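Peptidase, M20/M25/M40 family (Staphylococcus aureus, PDB 4EWT) probably hydrolyses amide bonds of N-acylated amino acids, as a two-manganese amidohydrolase of the M20 peptidase family. Local coordinates at residues 88-93 and 365-370; 188-193 and 289-294. All blocks are in the same frame, centred on the assembly; numbering follows the deposited sequence.

Contact 1: residues 88-93 and 365-370; sequences TGLSFA and KFNISE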
ATOM      1  N   THR A  88      30.084 -25.075  16.175  1.00 67.18           N
ATOM      2  CA  THR A  88      31.246 -25.043  16.975  1.00 67.28           C
ATOM      3  C   THR A  88      31.786 -26.370  16.464  1.00 71.01           C
ATOM      4  O   THR A  88      31.011 -27.246  16.125  1.00 71.59           O
ATOM      5  CB  THR A  88      30.802 -25.115  18.451  1.00 63.53           C
ATOM      6  OG1 THR A  88      29.641 -24.295  18.626  1.00 59.55           O
ATOM      7  CG2 THR A  88      31.813 -24.558  19.275  1.00 62.35           C
ATOM      8  N   GLY A  89      33.075 -26.531  16.304  1.00 73.89           N
ATOM      9  CA  GLY A  89      34.072 -25.740  16.930  1.00 73.18           C
ATOM     10  C   GLY A  89      34.675 -26.674  17.993  1.00 73.06           C
ATOM     11  O   GLY A  89      35.866 -26.985  18.002  1.00 75.98           O
ATOM     12  N   LEU A  90      33.841 -27.117  18.916  1.00 69.32           N
ATOM     13  CA  LEU A  90      34.318 -27.580  20.210  1.00 68.00           C
ATOM     14  C   LEU A  90      34.336 -29.068  20.427  1.00 69.43           C
ATOM     15  O   LEU A  90      33.456 -29.789  19.991  1.00 69.63           O
ATOM     16  CB  LEU A  90      33.516 -26.911  21.331  1.00 63.19           C
ATOM     17  CG  LEU A  90      33.260 -25.427  21.286  1.00 60.86           C
ATOM     18  CD1 LEU A  90      32.139 -25.071  22.179  1.00 57.70           C
ATOM     19  CD2 LEU A  90      34.410 -24.547  21.536  1.00 62.08           C
ATOM     20  N   SER A  91      35.343 -29.510  21.168  1.00 70.71           N
ATOM     21  CA  SER A  91      35.498 -30.943  21.480  1.00 72.59           C
ATOM     22  C   SER A  91      34.282 -31.519  22.212  1.00 69.51           C
ATOM     23  O   SER A  91      33.963 -32.704  22.063  1.00 71.52           O
ATOM     24  CB  SER A  91      36.759 -31.180  22.308  1.00 73.86           C
ATOM     25  N   PHE A  92      33.629 -30.674  23.007  1.00 64.68           N
ATOM     26  CA  PHE A  92      32.443 -31.053  23.776  1.00 61.69           C
ATOM     27  C   PHE A  92      31.142 -30.590  23.113  1.00 60.19           C
ATOM     28  O   PHE A  92      30.126 -30.376  23.790  1.00 56.80           O
ATOM     29  CB  PHE A  92      32.530 -30.513  25.217  1.00 57.98           C
ATOM     30  CG  PHE A  92      32.895 -29.056  25.304  1.00 55.38           C
ATOM     31  CD1 PHE A  92      34.228 -28.656  25.305  1.00 56.61           C
ATOM     32  CD2 PHE A  92      31.911 -28.085  25.403  1.00 52.85           C
ATOM     33  CE1 PHE A  92      34.574 -27.311  25.386  1.00 55.52           C
ATOM     34  CE2 PHE A  92      32.247 -26.735  25.488  1.00 52.07           C
ATOM     35  CZ  PHE A  92      33.585 -26.349  25.479  1.00 52.96           C
ATOM     36  N   ALA A  93      31.178 -30.438  21.790  1.00 62.87           N
ATOM     37  CA  ALA A  93      29.984 -30.076  21.024  1.00 62.18           C
ATOM     38  C   ALA A  93      28.960 -31.198  21.144  1.00 62.77           C
ATOM     39  O   ALA A  93      29.328 -32.372  21.246  1.00 65.34           O
ATOM     40  CB  ALA A  93      30.334 -29.811  19.554  1.00 65.34           C
ATOM     41  N   LYS A 365      26.933 -21.235  15.742  1.00 68.90           N
ATOM     42  CA  LYS A 365      28.314 -20.981  16.158  1.00 70.54           C
ATOM     43  C   LYS A 365      28.423 -20.296  17.529  1.00 66.56           C
ATOM     44  O   LYS A 365      29.528 -19.955  17.969  1.00 67.79           O
ATOM     45  CB  LYS A 365      29.090 -20.201  15.079  1.00 74.34           C
ATOM     46  CG  LYS A 365      28.985 -18.680  15.177  1.00 72.18           C
ATOM     47  CD  LYS A 365      30.290 -17.996  14.789  1.00 75.98           C
ATOM     48  CE  LYS A 365      30.365 -17.730  13.303  1.00 79.10           C
ATOM     49  NZ  LYS A 365      31.618 -17.009  12.978  1.00 83.17           N
ATOM     50  N   PHE A 366      27.278 -20.121  18.195  1.00 62.16           N
ATOM     51  CA  PHE A 366      27.193 -19.525  19.535  1.00 58.22           C
ATOM     52  C   PHE A 366      28.282 -20.044  20.471  1.00 58.86           C
ATOM     53  O   PHE A 366      28.463 -21.259  20.606  1.00 60.27           O
ATOM     54  CB  PHE A 366      25.804 -19.802  20.131  1.00 54.66           C
ATOM     55  CG  PHE A 366      25.647 -19.382  21.568  1.00 51.54           C
ATOM     56  CD1 PHE A 366      25.288 -18.078  21.890  1.00 49.08           C
ATOM     57  CD2 PHE A 366      25.831 -20.300  22.600  1.00 50.83           C
ATOM     58  CE1 PHE A 366      25.130 -17.686  23.218  1.00 46.53           C
ATOM     59  CE2 PHE A 366      25.676 -19.916  23.931  1.00 48.38           C
ATOM     60  CZ  PHE A 366      25.322 -18.605  24.236  1.00 46.04           C
ATOM     61  N   ASN A 367      29.001 -19.120  21.105  1.00 58.18           N
ATOM     62  CA  ASN A 367      30.027 -19.463  22.098  1.00 58.89           C
ATOM     63  C   ASN A 367      30.227 -18.348  23.119  1.00 56.59           C
ATOM     64  O   ASN A 367      30.079 -17.162  22.804  1.00 56.03           O
ATOM     65  CB  ASN A 367      31.364 -19.808  21.426  1.00 63.67           C
ATOM     66  CG  ASN A 367      32.256 -20.707  22.290  1.00 65.55           C
ATOM     67  OD1 ASN A 367      32.087 -20.817  23.510  1.00 62.65           O
ATOM     68  ND2 ASN A 367      33.218 -21.356  21.647  1.00 71.04           N
ATOM     69  N   ILE A 368      30.566 -18.747  24.342  1.00 55.16           N
ATOM     70  CA  ILE A 368      30.777 -17.817  25.443  1.00 53.43           C
ATOM     71  C   ILE A 368      32.179 -17.961  26.061  1.00 55.66           C
ATOM     72  O   ILE A 368      32.797 -19.026  25.972  1.00 57.14           O
ATOM     73  CB  ILE A 368      29.697 -18.010  26.542  1.00 49.63           C
ATOM     74  CG1 ILE A 368      29.684 -19.467  27.035  1.00 50.59           C
ATOM     75  CG2 ILE A 368      28.323 -17.580  26.020  1.00 47.44           C
ATOM     76  CD1 ILE A 368      28.613 -19.797  28.070  1.00 47.96           C
ATOM     77  N   SER A 369      32.670 -16.900  26.655  1.00 55.66           N
ATOM     78  CA  SER A 369      33.811 -16.982  27.489  1.00 57.42           C
ATOM     79  C   SER A 369      33.426 -17.732  28.750  1.00 54.70           C
ATOM     80  O   SER A 369      32.465 -17.392  29.395  1.00 51.29           O
ATOM     81  CB  SER A 369      34.256 -15.609  27.860  1.00 57.76           C
ATOM     82  OG  SER A 369      34.832 -15.684  29.122  1.00 57.68           O
ATOM     83  N   GLU A 370      34.197 -18.757  29.092  1.00 56.12           N
ATOM     84  CA  GLU A 370      33.847 -19.644  30.200  1.00 53.90           C
ATOM     85  C   GLU A 370      34.112 -19.035  31.573  1.00 52.60           C
ATOM     86  O   GLU A 370      33.775 -19.640  32.601  1.00 50.84           O
ATOM     87  CB  GLU A 370      34.535 -21.008  30.053  1.00 56.43           C
ATOM     88  CG  GLU A 370      33.824 -21.931  29.064  1.00 57.38           C
ATOM     89  CD  GLU A 370      34.473 -23.297  28.939  1.00 60.34           C
ATOM     90  OE1 GLU A 370      35.703 -23.366  28.741  1.00 65.20           O
ATOM     91  OE2 GLU A 370      33.745 -24.309  29.028  1.00 59.92           O
TER
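Leu90 and Asn367 approach from opposite directions and make the closest touch between 88-93 and 365-370: the methyl CD2 of Leu90 lies 3.4 Å from ND2 of Asn367, a carboxamide nitrogen against an aliphatic branch. The end of Leu90 is modelled too tightly against Thr88, however, so its exact position is doubtful. With CG of Asn367 swung anti to the backbone N (chi1 -156°), the amide reaches out to the other loop. Its OD1 turns back to accept from N of Ile368 at 2.7 Å, a weak bond because the N-H...O angle is only 121°.

Polar contact is looser. OG1 of Thr88 comes no nearer than 3.8 Å to the carbonyl O of Phe366, while it makes a weak hydrogen bond to Glu86.

Both segments are irregular loops of the metal-binding part of the M20 fold, one preceding helix 105-120 and the other preceding helix 372-386. The second follows closely on the manganese ligand His362, and the side chain of Phe366 lies about 8 Å from a manganese ion.

The third kind of meeting pairs a ring with a carboxylate. CZ of Phe92 is 4.1 Å from OE2 of Glu370, and the two planes differ by just 8°. Salt bridges to Arg21 and Arg20 hold the carboxylate against helix 13-25, whose His24 also meets the phenyl ring. Within its own loop, Phe92 carries CB of Leu90 over the centre of one ring face, 4.1 Å above the plane; a type I turn from Leu90 to Ala93, closed by Ala93 N to Leu90 O at 3.0 Å, brings the two residues together.

Contact 2: residues 188-193 and 289-294; sequences FKLKVQ and CTLEYN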
ATOM      1  N   PHE A 188      -0.069 -14.572  16.284  1.00 18.22           N
ATOM      2  CA  PHE A 188      -1.376 -14.588  15.647  1.00 18.00           C
ATOM      3  C   PHE A 188      -1.397 -15.345  14.327  1.00 18.14           C
ATOM      4  O   PHE A 188      -0.393 -15.416  13.607  1.00 16.82           O
ATOM      5  CB  PHE A 188      -1.934 -13.159  15.476  1.00 17.81           C
ATOM      6  CG  PHE A 188      -1.104 -12.271  14.576  1.00 15.69           C
ATOM      7  CD1 PHE A 188      -1.462 -12.085  13.252  1.00 16.40           C
ATOM      8  CD2 PHE A 188       0.003 -11.590  15.081  1.00 18.38           C
ATOM      9  CE1 PHE A 188      -0.704 -11.239  12.407  1.00 18.72           C
ATOM     10  CE2 PHE A 188       0.780 -10.730  14.260  1.00 17.97           C
ATOM     11  CZ  PHE A 188       0.431 -10.559  12.931  1.00 17.84           C
ATOM     12  N   LYS A 189      -2.559 -15.921  14.037  1.00 18.24           N
ATOM     13  CA  LYS A 189      -2.837 -16.496  12.730  1.00 18.92           C
ATOM     14  C   LYS A 189      -4.034 -15.753  12.189  1.00 18.05           C
ATOM     15  O   LYS A 189      -4.994 -15.503  12.918  1.00 18.48           O
ATOM     16  CB  LYS A 189      -3.166 -17.989  12.844  1.00 20.26           C
ATOM     17  CG  LYS A 189      -2.026 -18.815  13.415  1.00 23.19           C
ATOM     18  CD  LYS A 189      -2.411 -20.279  13.557  1.00 30.83           C
ATOM     19  CE  LYS A 189      -1.219 -21.118  14.040  1.00 33.05           C
ATOM     20  NZ  LYS A 189      -1.672 -22.284  14.862  1.00 38.99           N
ATOM     21  N   LEU A 190      -3.970 -15.372  10.922  1.00 16.54           N
ATOM     22  CA  LEU A 190      -5.099 -14.706  10.303  1.00 15.56           C
ATOM     23  C   LEU A 190      -5.469 -15.441   9.036  1.00 15.69           C
ATOM     24  O   LEU A 190      -4.632 -15.634   8.140  1.00 14.43           O
ATOM     25  CB  LEU A 190      -4.779 -13.240   9.998  1.00 14.39           C
ATOM     26  CG  LEU A 190      -5.785 -12.454   9.144  1.00 15.54           C
ATOM     27  CD1 LEU A 190      -7.148 -12.230   9.851  1.00 14.31           C
ATOM     28  CD2 LEU A 190      -5.164 -11.137   8.751  1.00 13.39           C
ATOM     29  N   LYS A 191      -6.721 -15.866   8.967  1.00 14.98           N
ATOM     30  CA  LYS A 191      -7.210 -16.453   7.753  1.00 15.86           C
ATOM     31  C   LYS A 191      -8.011 -15.387   7.032  1.00 14.71           C
ATOM     32  O   LYS A 191      -8.874 -14.765   7.623  1.00 14.41           O
ATOM     33  CB  LYS A 191      -8.047 -17.706   8.026  1.00 16.48           C
ATOM     34  CG  LYS A 191      -8.697 -18.260   6.761  1.00 19.81           C
ATOM     35  CD  LYS A 191      -9.216 -19.679   6.938  1.00 24.69           C
ATOM     36  CE  LYS A 191     -10.480 -19.703   7.753  1.00 27.42           C
ATOM     37  NZ  LYS A 191     -11.217 -21.010   7.574  1.00 32.46           N
ATOM     38  N   VAL A 192      -7.675 -15.158   5.769  1.00 14.43           N
ATOM     39  CA  VAL A 192      -8.374 -14.191   4.927  1.00 14.43           C
ATOM     40  C   VAL A 192      -9.106 -15.002   3.858  1.00 15.64           C
ATOM     41  O   VAL A 192      -8.471 -15.600   2.974  1.00 15.78           O
ATOM     42  CB  VAL A 192      -7.408 -13.158   4.269  1.00 13.90           C
ATOM     43  CG1 VAL A 192      -8.179 -12.148   3.416  1.00 12.54           C
ATOM     44  CG2 VAL A 192      -6.565 -12.383   5.339  1.00 12.74           C
ATOM     45  N   GLN A 193     -10.429 -15.058   3.972  1.00 15.52           N
ATOM     46  CA  GLN A 193     -11.247 -15.815   3.047  1.00 17.03           C
ATOM     47  C   GLN A 193     -11.947 -14.868   2.077  1.00 16.80           C
ATOM     48  O   GLN A 193     -12.781 -14.058   2.485  1.00 16.40           O
ATOM     49  CB  GLN A 193     -12.271 -16.659   3.830  1.00 18.88           C
ATOM     50  CG  GLN A 193     -13.346 -17.372   2.992  1.00 22.43           C
ATOM     51  CD  GLN A 193     -12.814 -18.577   2.254  1.00 28.32           C
ATOM     52  OE1 GLN A 193     -12.820 -18.611   1.019  1.00 31.30           O
ATOM     53  NE2 GLN A 193     -12.356 -19.585   3.001  1.00 30.01           N
ATOM     54  N   CYS A 289     -12.448 -12.526   7.764  1.00 18.45           N
ATOM     55  CA  CYS A 289     -11.181 -12.709   8.462  1.00 17.69           C
ATOM     56  C   CYS A 289     -11.386 -13.545   9.706  1.00 18.46           C
ATOM     57  O   CYS A 289     -12.312 -13.283  10.474  1.00 19.42           O
ATOM     58  CB  CYS A 289     -10.628 -11.365   8.883  1.00 16.67           C
ATOM     59  SG  CYS A 289      -9.941 -10.458   7.524  1.00 16.10           S
ATOM     60  N   THR A 290     -10.517 -14.532   9.911  1.00 18.45           N
ATOM     61  CA  THR A 290     -10.511 -15.306  11.157  1.00 19.53           C
ATOM     62  C   THR A 290      -9.177 -15.093  11.845  1.00 19.49           C
ATOM     63  O   THR A 290      -8.149 -15.629  11.422  1.00 18.75           O
ATOM     64  CB  THR A 290     -10.793 -16.809  10.922  1.00 20.29           C
ATOM     65  OG1 THR A 290     -11.900 -16.935  10.024  1.00 21.15           O
ATOM     66  CG2 THR A 290     -11.136 -17.537  12.253  1.00 22.04           C
ATOM     67  N   LEU A 291      -9.210 -14.273  12.894  1.00 20.13           N
ATOM     68  CA  LEU A 291      -8.037 -13.948  13.680  1.00 20.54           C
ATOM     69  C   LEU A 291      -8.015 -14.756  14.979  1.00 21.76           C
ATOM     70  O   LEU A 291      -8.998 -14.776  15.736  1.00 21.92           O
ATOM     71  CB  LEU A 291      -8.011 -12.454  13.983  1.00 20.10           C
ATOM     72  CG  LEU A 291      -6.762 -11.838  14.623  1.00 20.47           C
ATOM     73  CD1 LEU A 291      -5.551 -12.022  13.758  1.00 16.12           C
ATOM     74  CD2 LEU A 291      -7.009 -10.351  14.904  1.00 19.00           C
ATOM     75  N   GLU A 292      -6.904 -15.460  15.184  1.00 22.26           N
ATOM     76  CA  GLU A 292      -6.599 -16.127  16.444  1.00 23.98           C
ATOM     77  C   GLU A 292      -5.389 -15.357  16.988  1.00 22.96           C
ATOM     78  O   GLU A 292      -4.356 -15.282  16.339  1.00 21.74           O
ATOM     79  CB  GLU A 292      -6.229 -17.595  16.207  1.00 25.13           C
ATOM     80  CG  GLU A 292      -7.333 -18.447  15.556  1.00 30.36           C
ATOM     81  CD  GLU A 292      -6.821 -19.809  15.056  1.00 36.89           C
ATOM     82  OE1 GLU A 292      -7.098 -20.152  13.882  1.00 39.17           O
ATOM     83  OE2 GLU A 292      -6.131 -20.531  15.830  1.00 39.04           O
ATOM     84  N   TYR A 293      -5.538 -14.758  18.158  1.00 22.69           N
ATOM     85  CA  TYR A 293      -4.498 -13.921  18.705  1.00 22.22           C
ATOM     86  C   TYR A 293      -4.123 -14.476  20.081  1.00 23.64           C
ATOM     87  O   TYR A 293      -4.929 -14.443  21.020  1.00 24.28           O
ATOM     88  CB  TYR A 293      -4.985 -12.463  18.784  1.00 21.42           C
ATOM     89  CG  TYR A 293      -3.858 -11.460  18.926  1.00 19.76           C
ATOM     90  CD1 TYR A 293      -3.412 -10.731  17.836  1.00 17.26           C
ATOM     91  CD2 TYR A 293      -3.220 -11.267  20.157  1.00 19.27           C
ATOM     92  CE1 TYR A 293      -2.362  -9.819  17.961  1.00 17.60           C
ATOM     93  CE2 TYR A 293      -2.162 -10.360  20.288  1.00 18.14           C
ATOM     94  CZ  TYR A 293      -1.750  -9.642  19.190  1.00 17.42           C
ATOM     95  OH  TYR A 293      -0.725  -8.739  19.319  1.00 18.41           O
ATOM     96  N   ASN A 294      -2.906 -15.010  20.184  1.00 23.90           N
ATOM     97  CA  ASN A 294      -2.485 -15.767  21.363  1.00 25.11           C
ATOM     98  C   ASN A 294      -1.364 -15.053  22.077  1.00 24.75           C
ATOM     99  O   ASN A 294      -0.237 -14.973  21.563  1.00 23.79           O
ATOM    100  CB  ASN A 294      -2.014 -17.175  20.970  1.00 25.86           C
ATOM    101  CG  ASN A 294      -3.131 -18.035  20.379  1.00 29.13           C
ATOM    102  OD1 ASN A 294      -4.292 -17.962  20.794  1.00 31.33           O
ATOM    103  ND2 ASN A 294      -2.771 -18.876  19.416  1.00 32.26           N
TER
HETATM  104  O   HOH W   1     -11.866 -16.412   7.626  1.00  3.94           O
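Lys189 and Glu292 form one hydrogen-bonded antiparallel pair and Lys191 and Thr290 the next, giving four backbone bonds between the strands. The straightest runs from Glu292 N to Lys189 O (3.0 Å, 174°), nearly in line with the carbonyl. Lys191 N reaches Thr290 O at 2.8 Å, but from a position tilted 32° out of the carbonyl plane. CA-H...O contacts fill the gaps, such as Leu190 CA to Thr290 O at 3.4 Å.

Apolar packing occupies the face bearing Phe188, Leu190, Val192, Cys289, Leu291 and Tyr293. CD1 of Leu190 lies 3.7 Å from CB of Cys289. The rings of Phe188 and Tyr293 are almost parallel, planes at 5°, but slid so far apart that they barely overlap; the closest touch between them is CB of Phe188 against CD1 of Tyr293, at 3.7 Å. Helices 208-226 and 264-285 cover this face, as in the sheet-and-helix satellite domain of M20 enzymes, and strand 248-261 bonds along the other edge of 188-193.

On the reverse face Lys191 and Thr290 lie side by side, CE 3.9 Å from OG1. Lys189 NZ stays 4.9 Å from Glu292 OE2, and this lysine also packs on Phe246 of the second subunit. The chemistry thus divides by face: apolar side chains pack the sheet against its helices, while Lys189 and Glu292 opposite can probably attract each other only at longer range, so backbone bonds carry the pairing.

In the fold
The two contacts belong to different parts of one elongated chain, their centres about 41 Å apart and their nearest atoms about 26 Å apart. Contact 1 lies at the surface of the metal-binding part, where irregular loops meet through a few side chains and bury 192 Å². Contact 2 buries 518 Å² between neighbouring strands of an antiparallel sheet, with one face packed inward and the other more exposed. Because its strands pair directly, regular backbone bonding dominates there, whereas in contact 1 the strongest polar links lead from a carboxylate to a third element, helix 13-25. Contact 2 also touches a second subunit; no other chain of the assembly reaches contact 1.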